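Local coordinates for Lmo0547 protein (Listeria monocytogenes, PDB 4R9N), which probably regulates transcription as a SorC-family DNA-binding protein, with a putative sugar-binding domain, at residues A[5-9]-A[19-23]; A[38-42]-A[65-71]; A[52-58]-A[144-150]; A[80-84]-A[96-100]; A[216-222]-A[239-245]. All blocks are in the same frame, centred on the assembly; numbering follows the deposited sequence. Where two conformers were deposited one is given.

Interaction 1 (A[5-9]-A[19-23]); sequences VDLEQ and EAIVV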
# COMPACT_ATOMS: atom_id res chain seq x y z
N VAL A 5 5.00 -9.80 -21.42
CA VAL A 5 6.03 -8.79 -21.56
C VAL A 5 5.46 -7.62 -22.35
O VAL A 5 5.77 -6.46 -22.06
CB VAL A 5 7.31 -9.32 -22.23
CG1 VAL A 5 8.38 -8.24 -22.26
CG2 VAL A 5 7.85 -10.54 -21.49
N ASP A 6 4.62 -7.93 -23.33
CA ASP A 6 3.92 -6.93 -24.10
C ASP A 6 3.13 -6.04 -23.19
O ASP A 6 3.21 -4.83 -23.36
CB ASP A 6 2.91 -7.53 -25.10
CG ASP A 6 3.53 -7.93 -26.41
OD1 ASP A 6 4.79 -7.97 -26.49
OD2 ASP A 6 2.75 -8.21 -27.37
N LEU A 7 2.31 -6.62 -22.31
CA LEU A 7 1.50 -5.79 -21.43
C LEU A 7 2.38 -4.96 -20.48
O LEU A 7 2.03 -3.81 -20.20
CB LEU A 7 0.45 -6.58 -20.65
CG LEU A 7 -0.70 -7.17 -21.45
CD1 LEU A 7 -1.47 -8.23 -20.68
CD2 LEU A 7 -1.63 -6.06 -21.89
N GLU A 8 3.46 -5.55 -19.97
CA GLU A 8 4.36 -4.85 -19.04
C GLU A 8 4.95 -3.59 -19.70
O GLU A 8 4.85 -2.51 -19.16
CB GLU A 8 5.46 -5.77 -18.53
CG GLU A 8 4.91 -6.91 -17.69
CD GLU A 8 5.92 -7.98 -17.28
OE1 GLU A 8 6.97 -8.13 -17.97
OE2 GLU A 8 5.64 -8.70 -16.28
N GLN A 9 5.51 -3.73 -20.88
CA GLN A 9 5.99 -2.60 -21.71
C GLN A 9 4.97 -1.54 -21.89
O GLN A 9 5.23 -0.36 -21.77
CB GLN A 9 6.33 -3.09 -23.12
CG GLN A 9 7.62 -3.88 -23.19
CD GLN A 9 8.18 -3.98 -24.61
OE1 GLN A 9 7.57 -4.57 -25.50
NE2 GLN A 9 9.35 -3.38 -24.81
N GLU A 19 8.83 -0.21 -13.39
CA GLU A 19 8.56 -1.58 -13.75
C GLU A 19 7.11 -1.98 -13.55
O GLU A 19 6.46 -1.55 -12.59
CB GLU A 19 9.45 -2.56 -12.97
CG GLU A 19 9.29 -4.00 -13.47
CD GLU A 19 10.12 -5.04 -12.74
OE1 GLU A 19 10.71 -4.74 -11.67
OE2 GLU A 19 10.23 -6.21 -13.26
N ALA A 20 6.60 -2.82 -14.43
CA ALA A 20 5.29 -3.44 -14.27
C ALA A 20 5.47 -4.95 -14.28
O ALA A 20 6.13 -5.49 -15.19
CB ALA A 20 4.31 -2.94 -15.32
N ILE A 21 4.97 -5.63 -13.25
CA ILE A 21 4.99 -7.06 -13.20
C ILE A 21 3.57 -7.59 -13.40
O ILE A 21 2.66 -7.24 -12.62
CB ILE A 21 5.51 -7.51 -11.84
CG1 ILE A 21 6.95 -7.00 -11.65
CG2 ILE A 21 5.37 -9.02 -11.75
CD1 ILE A 21 7.33 -6.76 -10.18
N VAL A 22 3.33 -8.27 -14.51
CA VAL A 22 1.99 -8.66 -14.86
C VAL A 22 1.92 -10.15 -14.74
O VAL A 22 2.73 -10.89 -15.33
CB VAL A 22 1.57 -8.27 -16.30
CG1 VAL A 22 0.17 -8.75 -16.55
CG2 VAL A 22 1.59 -6.77 -16.49
N VAL A 23 0.88 -10.61 -14.06
CA VAL A 23 0.75 -12.00 -13.69
C VAL A 23 -0.33 -12.62 -14.55
O VAL A 23 -1.41 -12.09 -14.63
CB VAL A 23 0.40 -12.06 -12.17
CG1 VAL A 23 -0.13 -13.40 -11.78
CG2 VAL A 23 1.63 -11.69 -11.34
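Glu-8 and Val-22 join the first helix of this Rossmann-like domain to strand 19-23, an outermost strand of the parallel sheet. Helix and strand run roughly antiparallel, at 145° between their directions.

The polar part of the contact is a single hydrogen bond. Val-22 N donates to Glu-8 OE2 at 2.9 Å. The bond is almost straight, 171° at the hydrogen, and it uses the lone pair of OE2 that points away from OE1. The Glu-8 chain leaves the helix with CG opposite the carbonyl carbon (chi1 -65°) and then runs extended. This carries the carboxylate across to the strand. One turn further along the helix, Glu-12 OE2 accepts from Ala-20 N. The two acids thus serve successive outward N-H groups of the edge strand, while the backbones of Ile-21 and Val-23 bond to strand 242-246 on the other side. Glu-19 brings a second carboxylate into the neighbourhood of Glu-8, but its pairing with Arg-48 through OE1 probably offsets the like charge.

The apolar part is small. Leu-7 CB lies 4.3 Å from Val-22 CG2. Ala-20 points its methyl at the helix, and CB comes 3.9 Å from Glu-8 O. The Glu-8 and Val-22 side chains run alongside one another, heading opposite ways, and Glu-8 CG meets Val-22 CG2 at 3.5 Å. The same CG also rests close to the strand backbone, 3.1 Å from Ala-20 O.

Interaction 2 (A[38-42]-A[65-71]); sequences AKEAA and KFANEFP
Two helices lying on the same side of the central sheet meet here, with Ala-38 and Ala-42 of helix 30-49 against Phe-66 and Glu-69 of segment 65-71. The short segments cross at -60°, and their axes approach to 7.9 Å. Small residues allow this spacing. Ala-38 CB sits 3.7 Å from both Lys-65 CB and Phe-66 N. Ala-42 CB fits against Glu-69 and the residues after it, 3.7 Å from Glu-69 O, with Phe-70 and Pro-71 beyond.

The Phe-66 ring reaches across with CG opposite its backbone N (chi1 167°). Its CE1 is 3.6 Å from Ala-42 CA. Ala-41 O lies at the ring edge, near the ring plane, and Ala-41 CB comes within 4.0 Å of Phe-66 CD1.

At the outer margin Lys-39 and Glu-69 form a salt bridge. Lys-39 NZ donates to Glu-69 OE1 at 3.0 Å, on the syn side but 30° out of the carboxylate plane. Both chains bend to make it: Lys-39 at its last torsion, Glu-69 at its second. The Glu-69 CG also rests against the backbone of Lys-39. The amine of Lys-65 turns elsewhere, to Asn-35. An alanine-lined interface, buried on its inner side and with a charged pair at its outer margin, is the way these neighbouring helices pack in one helical layer of the Rossmann-like alpha/beta fold.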
# COMPACT_ATOMS: atom_id res chain seq x y z
N ALA A 38 -0.59 -12.53 -5.00
CA ALA A 38 0.22 -12.47 -3.78
C ALA A 38 1.44 -13.37 -3.82
O ALA A 38 2.55 -12.97 -3.38
CB ALA A 38 -0.62 -12.72 -2.54
N LYS A 39 1.23 -14.57 -4.26
CA LYS A 39 2.28 -15.55 -4.34
C LYS A 39 3.37 -15.13 -5.30
O LYS A 39 4.60 -15.20 -5.00
CB LYS A 39 1.67 -16.85 -4.85
CG LYS A 39 2.62 -18.00 -4.82
CD LYS A 39 1.88 -19.31 -5.10
CE LYS A 39 2.64 -20.47 -4.49
NZ LYS A 39 2.28 -20.52 -3.04
N GLU A 40 2.95 -14.63 -6.45
CA GLU A 40 3.94 -14.18 -7.45
C GLU A 40 4.62 -12.88 -7.08
O GLU A 40 5.84 -12.72 -7.39
CB GLU A 40 3.32 -14.13 -8.83
CG GLU A 40 2.95 -15.56 -9.25
CD GLU A 40 4.16 -16.51 -9.34
OE1 GLU A 40 5.24 -16.07 -9.75
OE2 GLU A 40 4.04 -17.70 -8.94
N ALA A 41 3.89 -12.01 -6.37
CA ALA A 41 4.48 -10.81 -5.85
C ALA A 41 5.53 -11.13 -4.84
O ALA A 41 6.61 -10.50 -4.86
CB ALA A 41 3.46 -9.87 -5.27
N ALA A 42 5.25 -12.09 -3.95
CA ALA A 42 6.23 -12.45 -2.97
C ALA A 42 7.52 -12.95 -3.65
O ALA A 42 8.64 -12.60 -3.24
CB ALA A 42 5.69 -13.45 -2.02
N LYS A 65 -1.81 -11.08 2.51
CA LYS A 65 -1.56 -12.21 1.65
C LYS A 65 -0.10 -12.29 1.14
O LYS A 65 0.53 -13.34 1.14
CB LYS A 65 -2.59 -12.21 0.50
CG LYS A 65 -3.98 -12.63 0.95
CD LYS A 65 -5.04 -12.42 -0.12
CE LYS A 65 -6.45 -12.84 0.38
NZ LYS A 65 -6.47 -14.30 0.70
N PHE A 66 0.41 -11.17 0.67
CA PHE A 66 1.83 -11.05 0.28
C PHE A 66 2.72 -11.55 1.38
O PHE A 66 3.63 -12.35 1.17
CB PHE A 66 2.12 -9.61 -0.09
CG PHE A 66 3.57 -9.27 -0.21
CD1 PHE A 66 4.29 -9.57 -1.37
CD2 PHE A 66 4.22 -8.61 0.81
CE1 PHE A 66 5.62 -9.21 -1.48
CE2 PHE A 66 5.54 -8.27 0.70
CZ PHE A 66 6.24 -8.59 -0.45
N ALA A 67 2.49 -11.05 2.57
CA ALA A 67 3.32 -11.48 3.71
C ALA A 67 3.20 -12.97 4.04
O ALA A 67 4.17 -13.61 4.37
CB ALA A 67 3.04 -10.61 4.93
N ASN A 68 2.02 -13.56 3.91
CA ASN A 68 1.83 -14.94 4.19
C ASN A 68 2.62 -15.76 3.17
O ASN A 68 3.13 -16.85 3.52
CB ASN A 68 0.31 -15.31 4.08
CG ASN A 68 -0.52 -14.76 5.24
OD1 ASN A 68 -0.01 -14.29 6.25
ND2 ASN A 68 -1.81 -14.82 5.08
N GLU A 69 2.67 -15.26 1.92
CA GLU A 69 3.34 -16.00 0.83
C GLU A 69 4.86 -15.79 0.81
O GLU A 69 5.59 -16.47 0.07
CB GLU A 69 2.76 -15.61 -0.53
CG GLU A 69 1.28 -15.95 -0.73
CD GLU A 69 1.04 -17.41 -1.00
OE1 GLU A 69 2.00 -18.22 -1.13
OE2 GLU A 69 -0.15 -17.74 -1.07
N PHE A 70 5.34 -14.83 1.57
CA PHE A 70 6.73 -14.44 1.53
C PHE A 70 7.66 -15.57 1.98
O PHE A 70 7.34 -16.34 2.92
CB PHE A 70 6.92 -13.17 2.38
CG PHE A 70 8.12 -12.40 2.02
CD1 PHE A 70 8.07 -11.52 0.94
CD2 PHE A 70 9.33 -12.59 2.68
CE1 PHE A 70 9.19 -10.84 0.55
CE2 PHE A 70 10.47 -11.92 2.29
CZ PHE A 70 10.39 -11.01 1.25
N PRO A 71 8.81 -15.71 1.30
CA PRO A 71 9.69 -16.85 1.59
C PRO A 71 10.52 -16.65 2.85
O PRO A 71 10.57 -15.53 3.43
CB PRO A 71 10.60 -16.92 0.34
CG PRO A 71 10.75 -15.47 -0.02
CD PRO A 71 9.29 -15.00 0.10

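Interaction 3 (A[52-58]-A[144-150]); sequences VKTLGIS and TVDMAIV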
# COMPACT_ATOMS: atom_id res chain seq x y z
N VAL A 52 17.79 -4.00 -0.71
CA VAL A 52 17.60 -2.68 -0.02
C VAL A 52 17.97 -2.83 1.45
O VAL A 52 18.08 -3.94 1.93
CB VAL A 52 16.18 -2.13 -0.13
CG1 VAL A 52 15.73 -2.06 -1.58
CG2 VAL A 52 15.17 -3.04 0.61
N LYS A 53 18.18 -1.70 2.11
CA LYS A 53 18.56 -1.67 3.53
C LYS A 53 17.34 -1.48 4.43
O LYS A 53 17.36 -1.89 5.61
CB LYS A 53 19.45 -0.43 3.83
CG LYS A 53 20.69 -0.30 2.99
CD LYS A 53 21.42 1.05 3.18
CE LYS A 53 20.62 2.32 2.85
NZ LYS A 53 20.21 2.54 1.43
N THR A 54 16.32 -0.81 3.89
CA THR A 54 15.14 -0.44 4.62
C THR A 54 13.88 -0.60 3.75
O THR A 54 13.86 -0.23 2.52
CB THR A 54 15.21 0.99 5.13
OG1 THR A 54 15.42 1.89 4.02
CG2 THR A 54 16.32 1.24 6.24
N LEU A 55 12.83 -1.12 4.36
CA LEU A 55 11.60 -1.48 3.64
C LEU A 55 10.39 -0.99 4.50
O LEU A 55 10.30 -1.35 5.68
CB LEU A 55 11.51 -2.96 3.44
CG LEU A 55 10.17 -3.55 2.95
CD1 LEU A 55 10.00 -3.09 1.53
CD2 LEU A 55 10.24 -5.06 2.98
N GLY A 56 9.56 -0.15 3.92
CA GLY A 56 8.31 0.33 4.55
C GLY A 56 7.13 -0.52 4.03
O GLY A 56 7.07 -0.87 2.84
N ILE A 57 6.23 -0.87 4.93
CA ILE A 57 5.08 -1.68 4.64
C ILE A 57 3.83 -0.95 5.12
O ILE A 57 3.79 -0.40 6.23
CB ILE A 57 5.20 -3.04 5.36
CG1 ILE A 57 6.49 -3.75 5.00
CG2 ILE A 57 4.00 -3.98 5.11
CD1 ILE A 57 6.64 -4.30 3.63
N SER A 58 2.79 -0.97 4.29
CA SER A 58 1.49 -0.49 4.69
C SER A 58 0.66 -1.58 5.36
O SER A 58 1.17 -2.38 6.13
CB SER A 58 0.81 0.18 3.49
OG SER A 58 -0.32 0.93 3.88
N THR A 144 12.11 7.77 5.22
CA THR A 144 13.42 7.52 4.59
C THR A 144 13.68 6.15 4.10
O THR A 144 14.79 5.81 3.73
CB THR A 144 14.53 8.02 5.53
OG1 THR A 144 14.50 7.28 6.75
CG2 THR A 144 14.33 9.47 5.81
N VAL A 145 12.65 5.29 4.00
CA VAL A 145 12.90 3.92 3.53
C VAL A 145 13.33 3.93 2.08
O VAL A 145 12.96 4.83 1.34
CB VAL A 145 11.67 2.96 3.73
CG1 VAL A 145 11.33 2.83 5.24
CG2 VAL A 145 10.47 3.47 2.97
N ASP A 146 14.10 2.92 1.70
CA ASP A 146 14.59 2.75 0.32
C ASP A 146 13.41 2.41 -0.60
O ASP A 146 13.37 2.75 -1.80
CB ASP A 146 15.60 1.61 0.25
CG ASP A 146 16.99 1.94 0.87
OD1 ASP A 146 17.36 3.10 1.10
OD2 ASP A 146 17.68 0.95 1.19
N MSE A 147 12.52 1.56 -0.05
CA MSE A 147 11.35 1.11 -0.81
C MSE A 147 10.16 0.94 0.03
O MSE A 147 10.29 0.61 1.21
CB MSE A 147 11.79 -0.27 -1.39
CG MSE A 147 10.78 -1.28 -1.81
SE MSE A 147 11.86 -2.94 -2.26
CE MSE A 147 10.19 -3.52 -2.80
N ALA A 148 8.97 1.00 -0.57
CA ALA A 148 7.73 0.83 0.24
C ALA A 148 6.78 -0.06 -0.56
O ALA A 148 6.78 0.01 -1.79
CB ALA A 148 7.09 2.17 0.51
N ILE A 149 6.00 -0.88 0.12
CA ILE A 149 4.99 -1.72 -0.50
C ILE A 149 3.65 -1.28 0.05
O ILE A 149 3.44 -1.27 1.27
CB ILE A 149 5.22 -3.18 -0.23
CG1 ILE A 149 6.62 -3.54 -0.77
CG2 ILE A 149 4.06 -4.03 -0.83
CD1 ILE A 149 7.05 -4.97 -0.48
N VAL A 150 2.74 -0.93 -0.86
CA VAL A 150 1.42 -0.41 -0.47
C VAL A 150 0.34 -1.14 -1.29
O VAL A 150 0.61 -1.70 -2.38
CB VAL A 150 1.30 1.12 -0.67
CG1 VAL A 150 2.32 1.86 0.13
CG2 VAL A 150 1.38 1.47 -2.14
O HOH W 1 17.62 3.24 3.98
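Lys-53 bends at both chi3 (-59°) and chi4, folding its amine back over the carboxylate of Asp-146. NZ donates to Asp-146 OD1 at 2.9 Å, on the syn side and a little out of plane, with a weak bond to OD2. The same OD2 takes the backbone Lys-53 N at 2.8 Å, so main chain and side chain of one lysine grip one acid. Thr-54 has OG1 lodged between its backbone N and carbonyl carbon (chi1 57°), which aims it at the other segment. Asp-146 N donates to Thr-54 OG1 at 2.9 Å. A water lies 2.6 Å from Thr-54 OG1 and bonds weakly to Asp-146 OD1.

Beyond this polar start the strands pair in parallel. Gly-56 N donates to Met-147 O at 2.9 Å, almost straight at 174°. Gly-56 O then accepts from Ile-149 N, and Ser-58 N reaches Ile-149 O. Thr-54 O receives only weak bonds, from Met-147 N and Asp-146 N. Val-145 comes close over the glycine backbone, with CG1 3.7 Å from Gly-56 N.

On the face carrying Leu-55, Ile-57, Met-147 and Ile-149, the side chains lie beside their neighbours and point the same way. Leu-55 CD1 is 3.9 Å from CG of Met-147, a selenomethionine here. Ile-57 CD1 and Ile-149 CD1 come to 4.2 Å. Ile-49 of helix 30-49 and Ile-99 of helix 96-107 cover this layer. Ser-58 directs its hydroxyl to Asn-185. The contact lies mid-sheet; such parallel strands, with apolar side chains under helices, are the core of a Rossmann-like fold.

Interaction 4 (A[80-84]-A[96-100]); sequences IIPLI and SNQIC
Cys-100 points its thiol at strand 79-82, in the angle between Ile-80 and Pro-82, in one of its two deposited conformers; its sulfur contacts are to that extent doubtful. In this conformer the sulfur stands opposite its own carbonyl carbon (chi1 -72°). SG meets Ile-80 CG2 at 3.6 Å and lies equally near Pro-82 N. Strand and helix axes are nearly antiparallel, at 167°.

One turn earlier in the helix, Ser-96 OG comes in at the rim of the Pro-82 ring, 3.1 Å from Pro-82 CB, a tight contact that is not a bond. The hydroxyl spends its bond on Ser-58 O of the neighbouring strand's end. The Ser-96 CB instead turns to Ile-84, and is 3.4 Å from Ile-84 O.

The Asn-97 side chain runs at a slant to the proline, with OD1 3.4 Å from Pro-82 CG. Its polar atoms bond outside the pair: OD1 to Leu-114 N, and ND2 to Gly-86 O. Pro-82 is therefore flanked by serine, asparagine and cysteine from the first five residues of the helix.

A water ties the backbones together. It donates to Ile-84 O at 2.9 Å and accepts from Asn-97 N at 3.0 Å, so it satisfies an N-H in the first turn of the helix. A helix starting beside the C-terminal end of a strand, after a loop, is the strand-loop-helix arrangement of Rossmann-like folds, whose ligand sites commonly lie at these strand ends.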
# COMPACT_ATOMS: atom_id res chain seq x y z
N ILE A 80 12.66 -3.25 8.69
CA ILE A 80 11.26 -3.11 8.20
C ILE A 80 10.51 -2.14 9.11
O ILE A 80 10.56 -2.28 10.36
CB ILE A 80 10.56 -4.48 8.21
CG1 ILE A 80 11.38 -5.48 7.45
CG2 ILE A 80 9.16 -4.39 7.56
CD1 ILE A 80 10.79 -6.87 7.56
N ILE A 81 9.83 -1.18 8.49
CA ILE A 81 9.16 -0.08 9.18
C ILE A 81 7.68 -0.03 8.75
O ILE A 81 7.37 0.09 7.56
CB ILE A 81 9.75 1.28 8.77
CG1 ILE A 81 11.28 1.28 8.81
CG2 ILE A 81 9.14 2.43 9.58
CD1 ILE A 81 11.83 1.31 10.19
N PRO A 82 6.76 -0.02 9.73
CA PRO A 82 5.33 0.14 9.39
C PRO A 82 5.08 1.60 9.03
O PRO A 82 5.69 2.52 9.65
CB PRO A 82 4.61 -0.26 10.72
CG PRO A 82 5.60 -0.08 11.75
CD PRO A 82 6.96 -0.30 11.16
N LEU A 83 4.27 1.81 8.00
CA LEU A 83 4.05 3.15 7.49
C LEU A 83 2.72 3.73 8.04
O LEU A 83 2.34 4.83 7.65
CB LEU A 83 4.02 3.15 6.00
CG LEU A 83 5.34 2.74 5.37
CD1 LEU A 83 5.22 2.67 3.87
CD2 LEU A 83 6.48 3.61 5.78
N ILE A 84 2.02 2.97 8.89
CA ILE A 84 0.70 3.41 9.40
C ILE A 84 0.53 2.74 10.75
O ILE A 84 1.02 1.64 10.94
CB ILE A 84 -0.45 3.06 8.46
CG1 ILE A 84 -1.76 3.60 9.04
CG2 ILE A 84 -0.57 1.58 8.14
CD1 ILE A 84 -2.72 3.92 8.02
N SER A 96 -0.39 -3.11 10.02
CA SER A 96 0.98 -2.93 9.57
C SER A 96 1.97 -3.53 10.58
O SER A 96 2.87 -4.23 10.20
CB SER A 96 1.26 -1.45 9.43
OG SER A 96 2.42 -1.19 8.67
N ASN A 97 1.76 -3.30 11.87
CA ASN A 97 2.72 -3.80 12.87
C ASN A 97 2.90 -5.30 12.89
O ASN A 97 4.03 -5.78 12.99
CB ASN A 97 2.33 -3.38 14.30
CG ASN A 97 2.62 -1.91 14.56
OD1 ASN A 97 3.71 -1.42 14.28
ND2 ASN A 97 1.69 -1.22 15.21
N GLN A 98 1.80 -6.04 12.83
CA GLN A 98 1.81 -7.47 12.81
C GLN A 98 2.38 -8.00 11.48
O GLN A 98 3.14 -8.98 11.49
CB GLN A 98 0.42 -8.05 12.96
CG GLN A 98 0.40 -9.58 13.00
CD GLN A 98 0.97 -10.15 14.29
OE1 GLN A 98 0.68 -9.67 15.40
NE2 GLN A 98 1.81 -11.19 14.17
N ILE A 99 2.02 -7.35 10.35
CA ILE A 99 2.61 -7.72 9.07
C ILE A 99 4.17 -7.58 9.08
O ILE A 99 4.93 -8.45 8.62
CB ILE A 99 1.97 -6.94 7.90
CG1 ILE A 99 0.49 -7.36 7.71
CG2 ILE A 99 2.73 -7.19 6.61
CD1 ILE A 99 -0.30 -6.35 6.92
N CYS A 100 4.61 -6.43 9.58
CA CYS A 100 6.03 -6.13 9.67
C CYS A 100 6.74 -7.15 10.54
O CYS A 100 7.87 -7.58 10.20
CB CYS A 100 6.33 -4.71 10.18
SG CYS A 100 5.93 -3.45 8.97
O HOH W 2 0.15 -0.78 12.36

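Interaction 5 (A[216-222]-A[239-245]); sequences PTVVALA and LIDVIVI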
# COMPACT_ATOMS: atom_id res chain seq x y z
N PRO A 216 12.06 6.42 -2.97
CA PRO A 216 12.62 6.13 -4.30
C PRO A 216 11.85 5.09 -5.07
O PRO A 216 11.68 5.28 -6.31
CB PRO A 216 14.04 5.64 -4.01
CG PRO A 216 14.40 6.33 -2.75
CD PRO A 216 13.13 6.45 -1.95
N THR A 217 11.41 4.02 -4.41
CA THR A 217 10.66 2.98 -5.09
C THR A 217 9.44 2.62 -4.29
O THR A 217 9.53 1.98 -3.22
CB THR A 217 11.46 1.70 -5.33
OG1 THR A 217 12.70 2.01 -6.02
CG2 THR A 217 10.64 0.65 -6.11
N VAL A 218 8.28 2.94 -4.80
CA VAL A 218 7.02 2.58 -4.15
C VAL A 218 6.38 1.50 -5.06
O VAL A 218 6.15 1.73 -6.26
CB VAL A 218 6.06 3.77 -4.02
CG1 VAL A 218 4.67 3.30 -3.57
CG2 VAL A 218 6.64 4.80 -3.09
N VAL A 219 6.13 0.34 -4.46
CA VAL A 219 5.51 -0.75 -5.14
C VAL A 219 4.07 -0.89 -4.71
O VAL A 219 3.80 -0.89 -3.50
CB VAL A 219 6.20 -2.06 -4.74
CG1 VAL A 219 5.55 -3.20 -5.50
CG2 VAL A 219 7.67 -1.96 -5.04
N ALA A 220 3.15 -0.94 -5.66
CA ALA A 220 1.76 -1.16 -5.36
C ALA A 220 1.28 -2.49 -5.89
O ALA A 220 1.61 -2.95 -7.07
CB ALA A 220 0.93 -0.03 -5.90
N LEU A 221 0.51 -3.14 -5.04
CA LEU A 221 -0.16 -4.41 -5.34
C LEU A 221 -1.65 -4.14 -5.42
O LEU A 221 -2.19 -3.64 -4.44
CB LEU A 221 0.06 -5.35 -4.15
CG LEU A 221 1.32 -6.18 -3.99
CD1 LEU A 221 2.58 -5.48 -4.42
CD2 LEU A 221 1.45 -6.69 -2.55
N ALA A 222 -2.34 -4.47 -6.51
CA ALA A 222 -3.79 -4.22 -6.55
C ALA A 222 -4.50 -5.30 -7.34
O ALA A 222 -3.99 -5.80 -8.32
CB ALA A 222 -4.10 -2.87 -7.17
N LEU A 239 2.49 8.44 -7.92
CA LEU A 239 2.70 7.97 -6.54
C LEU A 239 3.41 6.60 -6.50
O LEU A 239 3.87 6.20 -5.44
CB LEU A 239 1.38 7.79 -5.85
CG LEU A 239 0.60 9.08 -5.70
CD1 LEU A 239 -0.78 8.84 -5.09
CD2 LEU A 239 1.43 10.04 -4.82
N ILE A 240 3.43 5.91 -7.64
CA ILE A 240 3.79 4.50 -7.72
C ILE A 240 4.85 4.35 -8.78
O ILE A 240 4.73 4.84 -9.90
CB ILE A 240 2.59 3.63 -8.13
CG1 ILE A 240 1.57 3.61 -7.02
CG2 ILE A 240 3.01 2.21 -8.56
CD1 ILE A 240 0.17 3.29 -7.51
N ASP A 241 5.84 3.55 -8.46
CA ASP A 241 6.98 3.24 -9.36
C ASP A 241 6.92 1.86 -9.98
O ASP A 241 7.37 1.67 -11.12
CB ASP A 241 8.28 3.44 -8.61
CG ASP A 241 8.42 4.86 -8.05
OD1 ASP A 241 8.39 5.82 -8.90
OD2 ASP A 241 8.52 5.05 -6.79
N VAL A 242 6.36 0.89 -9.26
CA VAL A 242 6.35 -0.48 -9.68
C VAL A 242 4.95 -0.98 -9.33
O VAL A 242 4.42 -0.79 -8.17
CB VAL A 242 7.41 -1.31 -8.89
CG1 VAL A 242 7.27 -2.80 -9.19
CG2 VAL A 242 8.85 -0.80 -9.13
N ILE A 243 4.31 -1.60 -10.28
CA ILE A 243 3.03 -2.26 -10.02
C ILE A 243 3.10 -3.72 -10.26
O ILE A 243 3.83 -4.19 -11.19
CB ILE A 243 1.87 -1.71 -10.88
CG1 ILE A 243 2.14 -1.76 -12.37
CG2 ILE A 243 1.50 -0.31 -10.45
CD1 ILE A 243 0.86 -1.49 -13.13
N VAL A 244 2.40 -4.46 -9.42
CA VAL A 244 2.23 -5.89 -9.57
C VAL A 244 0.73 -6.07 -9.69
O VAL A 244 -0.03 -5.77 -8.74
CB VAL A 244 2.77 -6.71 -8.38
CG1 VAL A 244 2.71 -8.17 -8.71
CG2 VAL A 244 4.22 -6.33 -8.10
N ILE A 245 0.30 -6.50 -10.88
CA ILE A 245 -1.11 -6.70 -11.19
C ILE A 245 -1.32 -7.86 -12.13
O ILE A 245 -0.37 -8.38 -12.72
CB ILE A 245 -1.80 -5.46 -11.80
CG1 ILE A 245 -1.16 -5.08 -13.12
CG2 ILE A 245 -1.82 -4.29 -10.79
CD1 ILE A 245 -1.97 -3.98 -13.83
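The carboxylate of Asp-241 reaches the backbone of strand 217-221 with OD2, through the lone pair turned away from OD1. It takes Val-218 N at 2.9 Å. Pro-216 O lies 3.2 Å from Asp-241 OD2, but both are acceptors and do not bond. The flat peptide group of Val-218 answers in return. Its O accepts Asp-241 N at 2.9 Å, in the carbonyl plane, and Val-242 N, which is tilted 22° from that plane. Asp-241 thus donates, accepts and ties the residue just before strand 242-246 to Val-218.

Farther on the parallel ladder is regular. Ala-220 N donates to Val-242 O at 2.8 Å, and Val-244 N to Ala-220 O. The last bond, Ala-222 N to Val-244 O, is weak.

Side chains of one face lie side by side: Val-219 with Val-242, and Leu-221 with Val-244. Val-219 CG2 is 3.9 Å from Val-242 CB, and Leu-221 CD1 is 4.1 Å from Val-244 CG2. On the other face Ala-220 CB meets Ile-240 CD1 at 3.8 Å. Helix 30-49 covers the valine face, and helix 228-236 lies over Ile-240 and Ile-243. With that second helix the strands form a beta-alpha-beta crossover of the Rossmann-like fold.

How the interactions relate
Interactions 1, 3, 4 and 5 all reach one parallel sheet. Interaction 1 holds one of its outermost strands, 19-23, which bonds to strand 242-246 of interaction 5 through Ile-21 N and Ile-243 O at 2.8 Å. Interaction 5 joins interaction 3 where Val-219 N meets Ala-148 O at 2.8 Å. Interaction 3 joins interaction 4 through Ile-81 N and Leu-55 O at 2.9 Å. Interaction 2 lies over the sheet: Phe-66 CZ touches Ile-149 CD1 at 3.7 Å, and Ala-41 packs on Val-244. The centres of interactions 1 and 4 are about 28 Å apart, on opposite sides of the chain's centre. All five belong to the putative sugar-binding domain.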